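Local structure of GDSL-like Lipase (Parabacteroides distasonis, 3P94) at residues M28-T33 with V79-N85; P124-W130 with D179-P183. The protein is a serine hydrolase of the GDSL-like lipase family with a flavodoxin-like fold, probably cleaving ester bonds such as those of lysophospholipids. All coordinates share one frame; numbering follows the deposited sequence.

Contact 1: residues M28-T33 with V79-N85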
loop_
_atom_site.group_PDB
_atom_site.type_symbol
_atom_site.label_atom_id
_atom_site.label_comp_id
_atom_site.label_asym_id
_atom_site.label_seq_id
_atom_site.Cartn_x
_atom_site.Cartn_y
_atom_site.Cartn_z
HETATM N N MSE A 28 2.218 -2.184 -4.742
HETATM C CA MSE A 28 0.753 -2.202 -4.804
HETATM C C MSE A 28 0.240 -1.228 -3.739
HETATM O O MSE A 28 0.670 -1.279 -2.575
HETATM C CB MSE A 28 0.264 -3.669 -4.593
HETATM C CG MSE A 28 -1.241 -3.855 -4.478
HETATM SE SE MSE A 28 -2.258 -3.011 -5.941
HETATM C CE MSE A 28 -1.393 -3.674 -7.415
ATOM N N GLY A 29 -0.634 -0.313 -4.147
ATOM C CA GLY A 29 -1.166 0.649 -3.205
ATOM C C GLY A 29 -2.228 1.603 -3.700
ATOM O O GLY A 29 -2.797 1.461 -4.791
ATOM N N ASN A 30 -2.497 2.577 -2.851
ATOM C CA ASN A 30 -3.504 3.615 -3.015
ATOM C C ASN A 30 -2.854 4.963 -3.385
ATOM O O ASN A 30 -1.848 4.979 -4.102
ATOM C CB ASN A 30 -4.317 3.713 -1.721
ATOM C CG ASN A 30 -3.495 3.848 -0.447
ATOM O OD1 ASN A 30 -2.478 4.570 -0.372
ATOM N ND2 ASN A 30 -3.936 3.171 0.591
ATOM N N SER A 31 -3.438 6.082 -2.892
ATOM C CA SER A 31 -2.971 7.449 -3.156
ATOM C C SER A 31 -1.560 7.711 -2.595
ATOM O O SER A 31 -0.823 8.533 -3.147
ATOM C CB SER A 31 -3.961 8.470 -2.599
ATOM O OG SER A 31 -4.432 8.098 -1.313
ATOM N N ILE A 32 -1.177 7.016 -1.520
ATOM C CA ILE A 32 0.172 7.179 -0.942
ATOM C C ILE A 32 1.217 6.615 -1.928
ATOM O O ILE A 32 2.230 7.266 -2.175
ATOM C CB ILE A 32 0.281 6.578 0.479
ATOM C CG1 ILE A 32 -0.662 7.371 1.431
ATOM C CG2 ILE A 32 1.726 6.627 0.982
ATOM C CD1 ILE A 32 -0.928 6.731 2.772
ATOM N N THR A 33 0.945 5.454 -2.529
ATOM C CA THR A 33 1.841 4.876 -3.531
ATOM C C THR A 33 1.740 5.722 -4.822
ATOM O O THR A 33 2.760 6.034 -5.426
ATOM C CB THR A 33 1.521 3.377 -3.760
ATOM O OG1 THR A 33 1.622 2.681 -2.513
ATOM C CG2 THR A 33 2.468 2.725 -4.761
ATOM N N VAL A 79 5.163 -5.204 -2.637
ATOM C CA VAL A 79 5.148 -4.323 -1.475
ATOM C C VAL A 79 3.724 -3.817 -1.389
ATOM O O VAL A 79 3.259 -3.162 -2.327
ATOM C CB VAL A 79 6.214 -3.197 -1.585
ATOM C CG1 VAL A 79 6.049 -2.159 -0.479
ATOM C CG2 VAL A 79 7.617 -3.781 -1.543
ATOM N N ILE A 80 3.002 -4.180 -0.304
ATOM C CA ILE A 80 1.607 -3.774 -0.179
ATOM C C ILE A 80 1.434 -2.720 0.920
ATOM O O ILE A 80 1.755 -2.973 2.075
ATOM C CB ILE A 80 0.656 -4.998 0.063
ATOM C CG1 ILE A 80 0.788 -6.060 -1.061
ATOM C CG2 ILE A 80 -0.818 -4.539 0.244
ATOM C CD1 ILE A 80 0.160 -7.457 -0.732
ATOM N N LEU A 81 0.884 -1.564 0.547
ATOM C CA LEU A 81 0.523 -0.496 1.463
ATOM C C LEU A 81 -0.923 -0.144 1.147
ATOM O O LEU A 81 -1.197 0.509 0.148
ATOM C CB LEU A 81 1.471 0.715 1.375
ATOM C CG LEU A 81 1.073 1.956 2.222
ATOM C CD1 LEU A 81 1.017 1.630 3.715
ATOM C CD2 LEU A 81 2.046 3.087 1.978
ATOM N N ALA A 82 -1.850 -0.655 1.967
ATOM C CA ALA A 82 -3.282 -0.519 1.715
ATOM C C ALA A 82 -4.113 -0.601 2.991
ATOM O O ALA A 82 -3.680 -1.186 3.976
ATOM C CB ALA A 82 -3.721 -1.630 0.763
ATOM N N GLY A 83 -5.317 -0.040 2.930
ATOM C CA GLY A 83 -6.259 -0.074 4.041
ATOM C C GLY A 83 -6.788 1.267 4.506
ATOM O O GLY A 83 -7.883 1.311 5.076
ATOM N N ILE A 84 -6.029 2.369 4.292
ATOM C CA ILE A 84 -6.474 3.684 4.760
ATOM C C ILE A 84 -7.781 4.126 4.069
ATOM O O ILE A 84 -8.641 4.706 4.736
ATOM C CB ILE A 84 -5.372 4.789 4.688
ATOM C CG1 ILE A 84 -5.733 5.996 5.576
ATOM C CG2 ILE A 84 -5.096 5.269 3.256
ATOM C CD1 ILE A 84 -5.868 5.728 7.064
ATOM N N ASN A 85 -7.949 3.842 2.766
ATOM C CA ASN A 85 -9.177 4.266 2.077
ATOM C C ASN A 85 -10.373 3.391 2.491
ATOM O O ASN A 85 -11.502 3.861 2.434
ATOM C CB ASN A 85 -8.991 4.316 0.576
ATOM C CG ASN A 85 -8.010 5.399 0.182
ATOM O OD1 ASN A 85 -8.044 6.538 0.664
ATOM N ND2 ASN A 85 -7.100 5.066 -0.682
HETATM O O HOH W 1 -3.141 2.579 3.173
HETATM O O HOH W 2 -6.361 1.975 0.876
HETATM O O HOH W 3 -0.374 3.022 -0.840
#
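Ile32 sets its CG2 methyl against Leu81 CD2, 3.7 Å away, the two branched chains meeting at about a right angle, while Ile32 CD1 lies 4.4 Å from Ile84 CG2. On the sheet's other face CB of Met28, a selenomethionine, rests near Ile80 CG1 before its bent chain turns off to helix 59-71. The parallel strands between these faces are joined by Met28 N to Val79 O (2.8 Å) and, almost straight, by Leu81 N to Met28 O (3.1 Å, 170°). Gly29 brings its CA to 3.4 Å from Leu81 O; any CB there would run into Thr33 OG1. Beyond it the chains part: Gly29-Ser31 fits the nucleophile motif, and Gly83-Asn85 opens what corresponds to the GxND motif, of SGNH hydrolases. Asn30 and three waters fill the cleft; one water accepts from Asn30 N and Thr33 OG1 and donates to Asn30 OD1 and Leu81 O, bridging the parted strands. With CG between the backbone N and the carbonyl carbon (chi1 51°), OD1 caps the helix by accepting from Ile32 N at 3.0 Å, and ND2 donates to the other two waters, which also receive the backbone N-H groups of Gly83, Ile84 and Asn85. An alanine here, lacking the amide, would probably leave Ile32 N uncapped and the two waters held by backbone N-H groups alone. CB of Asn30 packs 3.3 Å from Asn85 ND2, itself bonded to Gln57 O.

Contact 2: residues P124-W130 with D179-P183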
loop_
_atom_site.group_PDB
_atom_site.type_symbol
_atom_site.label_atom_id
_atom_site.label_comp_id
_atom_site.label_asym_id
_atom_site.label_seq_id
_atom_site.Cartn_x
_atom_site.Cartn_y
_atom_site.Cartn_z
ATOM N N PRO A 124 0.190 6.658 9.810
ATOM C CA PRO A 124 -0.637 7.358 10.808
ATOM C C PRO A 124 -1.575 8.358 10.124
ATOM O O PRO A 124 -1.232 8.920 9.084
ATOM C CB PRO A 124 0.392 8.088 11.679
ATOM C CG PRO A 124 1.695 7.481 11.369
ATOM C CD PRO A 124 1.623 6.985 9.975
ATOM N N ALA A 125 -2.784 8.508 10.663
ATOM C CA ALA A 125 -3.784 9.460 10.189
ATOM C C ALA A 125 -4.680 9.819 11.349
ATOM O O ALA A 125 -5.272 8.933 11.964
ATOM C CB ALA A 125 -4.594 8.897 9.032
ATOM N N TYR A 126 -4.760 11.110 11.662
ATOM C CA TYR A 126 -5.595 11.598 12.759
ATOM C C TYR A 126 -6.995 11.968 12.264
ATOM O O TYR A 126 -7.962 11.860 13.022
ATOM C CB TYR A 126 -4.926 12.807 13.431
ATOM C CG TYR A 126 -5.700 13.357 14.608
ATOM C CD1 TYR A 126 -5.745 12.672 15.820
ATOM C CD2 TYR A 126 -6.355 14.584 14.525
ATOM C CE1 TYR A 126 -6.439 13.184 16.912
ATOM C CE2 TYR A 126 -7.049 15.107 15.609
ATOM C CZ TYR A 126 -7.089 14.404 16.803
ATOM O OH TYR A 126 -7.777 14.907 17.876
ATOM N N ASP A 127 -7.100 12.427 11.000
ATOM C CA ASP A 127 -8.370 12.843 10.394
ATOM C C ASP A 127 -8.274 12.873 8.872
ATOM O O ASP A 127 -7.184 13.080 8.318
ATOM C CB ASP A 127 -8.763 14.242 10.924
ATOM C CG ASP A 127 -10.167 14.687 10.566
ATOM O OD1 ASP A 127 -11.120 13.944 10.881
ATOM O OD2 ASP A 127 -10.314 15.785 9.969
ATOM N N PHE A 128 -9.410 12.651 8.202
ATOM C CA PHE A 128 -9.509 12.711 6.746
ATOM C C PHE A 128 -10.168 14.028 6.371
ATOM O O PHE A 128 -11.360 14.184 6.622
ATOM C CB PHE A 128 -10.310 11.525 6.186
ATOM C CG PHE A 128 -9.827 10.161 6.572
ATOM C CD1 PHE A 128 -8.549 9.752 6.248
ATOM C CD2 PHE A 128 -10.679 9.260 7.192
ATOM C CE1 PHE A 128 -8.113 8.486 6.582
ATOM C CE2 PHE A 128 -10.249 7.987 7.518
ATOM C CZ PHE A 128 -8.971 7.599 7.194
ATOM N N PRO A 129 -9.441 15.025 5.838
ATOM C CA PRO A 129 -10.099 16.305 5.510
ATOM C C PRO A 129 -11.287 16.141 4.544
ATOM O O PRO A 129 -12.270 16.871 4.661
ATOM C CB PRO A 129 -8.971 17.126 4.880
ATOM C CG PRO A 129 -7.705 16.518 5.427
ATOM C CD PRO A 129 -8.002 15.053 5.498
ATOM N N TRP A 130 -11.184 15.143 3.628
ATOM C CA TRP A 130 -12.176 14.791 2.604
ATOM C C TRP A 130 -13.346 13.964 3.187
ATOM O O TRP A 130 -14.402 13.878 2.555
ATOM C CB TRP A 130 -11.513 14.051 1.413
ATOM C CG TRP A 130 -11.161 12.604 1.635
ATOM C CD1 TRP A 130 -11.942 11.518 1.361
ATOM C CD2 TRP A 130 -9.906 12.086 2.103
ATOM N NE1 TRP A 130 -11.270 10.359 1.675
ATOM C CE2 TRP A 130 -10.015 10.678 2.127
ATOM C CE3 TRP A 130 -8.704 12.680 2.527
ATOM C CZ2 TRP A 130 -8.968 9.853 2.558
ATOM C CZ3 TRP A 130 -7.665 11.863 2.943
ATOM C CH2 TRP A 130 -7.799 10.468 2.954
ATOM N N ASP A 179 -1.942 17.144 4.276
ATOM C CA ASP A 179 -3.313 16.885 4.710
ATOM C C ASP A 179 -3.378 15.982 5.966
ATOM O O ASP A 179 -4.481 15.622 6.404
ATOM C CB ASP A 179 -4.143 16.258 3.556
ATOM C CG ASP A 179 -3.671 14.893 3.073
ATOM O OD1 ASP A 179 -2.539 14.484 3.434
ATOM O OD2 ASP A 179 -4.415 14.248 2.311
ATOM N N GLY A 180 -2.212 15.600 6.496
ATOM C CA GLY A 180 -2.108 14.706 7.648
ATOM C C GLY A 180 -2.333 13.233 7.323
ATOM O O GLY A 180 -2.461 12.421 8.238
ATOM N N VAL A 181 -2.391 12.866 6.018
ATOM C CA VAL A 181 -2.616 11.487 5.544
ATOM C C VAL A 181 -1.574 11.116 4.450
ATOM O O VAL A 181 -0.968 10.035 4.505
ATOM C CB VAL A 181 -4.073 11.257 5.008
ATOM C CG1 VAL A 181 -4.302 9.795 4.601
ATOM C CG2 VAL A 181 -5.127 11.681 6.023
ATOM N N HIS A 182 -1.412 11.997 3.445
ATOM C CA HIS A 182 -0.517 11.780 2.309
ATOM C C HIS A 182 0.794 12.508 2.520
ATOM O O HIS A 182 0.833 13.697 2.866
ATOM C CB HIS A 182 -1.201 12.175 1.011
ATOM C CG HIS A 182 -2.463 11.404 0.847
ATOM N ND1 HIS A 182 -3.650 11.868 1.370
ATOM C CD2 HIS A 182 -2.648 10.151 0.383
ATOM C CE1 HIS A 182 -4.527 10.897 1.181
ATOM N NE2 HIS A 182 -3.972 9.855 0.565
ATOM N N PRO A 183 1.895 11.765 2.393
ATOM C CA PRO A 183 3.203 12.353 2.702
ATOM C C PRO A 183 3.690 13.395 1.714
ATOM O O PRO A 183 3.316 13.414 0.546
ATOM C CB PRO A 183 4.166 11.150 2.699
ATOM C CG PRO A 183 3.344 9.948 2.465
ATOM C CD PRO A 183 2.001 10.344 2.002
HETATM O O HOH W 4 -1.791 8.495 6.486
HETATM O O HOH W 5 -2.879 13.035 10.629
HETATM O O HOH W 6 -5.610 15.203 8.899
#
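Val181 wedges into the concave side of the loop 124-130, just ahead of His182 in what corresponds to the DxxH motif of SGNH hydrolases, the sequence that in this family supplies the acid and base of the catalytic triad. Its CB lies 4.2 Å from CZ3 of Trp130, and there the chain forks. CG1, anti to the backbone N (chi1 -177°), reaches the edge of the indole near its plane, 3.9 Å from Trp130 CH2, and also sits over the rim of one face of the His182 ring. CG2 keeps touch with Trp130 CZ3 but mainly enters a hollow formed by the loop: it comes to 3.4 Å from Asp127 O and 3.9 Å from Phe128 CD1, with Ala125 CB and Pro129 CD completing the surround. Pro129 adds a second bump, its CG pressed 3.5 Å from Asp179 O. Trp130, modelled in two conformers, in the one described here brings CZ3 to 3.7 Å from His182 CE1, at the edge of the imidazole, the two rings being oblique at 42°. Around this apolar wedge the backbones meet through water: single waters join the carbonyls of Pro124 and Val181 and those of Asp127 and Asp179, and another links Tyr126 N to Gly180 O. Within its own loop Asp179 OD1 receives Val181 N from above the carboxylate plane, an Asx turn, and His182 N on its syn lone pair, which makes it an Asx motif. The other oxygen fixes the imidazole, whose NE2 is turned to Ser31: His182 ND1 donates to the syn lone pair of Asp179 OD2 at 2.7 Å, with that oxygen only 5° out of the ring plane.

Contact 1 and contact 2 have centres about 14 Å apart, yet they meet at what is probably the active site. Contact 1 carries Ser31 and contact 2 carries His182 and Asp179, an arrangement consistent with the catalytic triad of this serine hydrolase. In one of the two modelled conformers of Ser31, OG lies 2.6 Å from His182 NE2, a probable hydrogen bond. The contacts also pack directly: Ile32 CG1 lies 3.6 Å from His182 CD2 beside that bond and, farther off, Ile84 CG1 is equally far from Phe128 CE1. The turn from strand 23-29 into helix 31-34 thus presents the serine, while the loops of contact 2 bring the histidine to it.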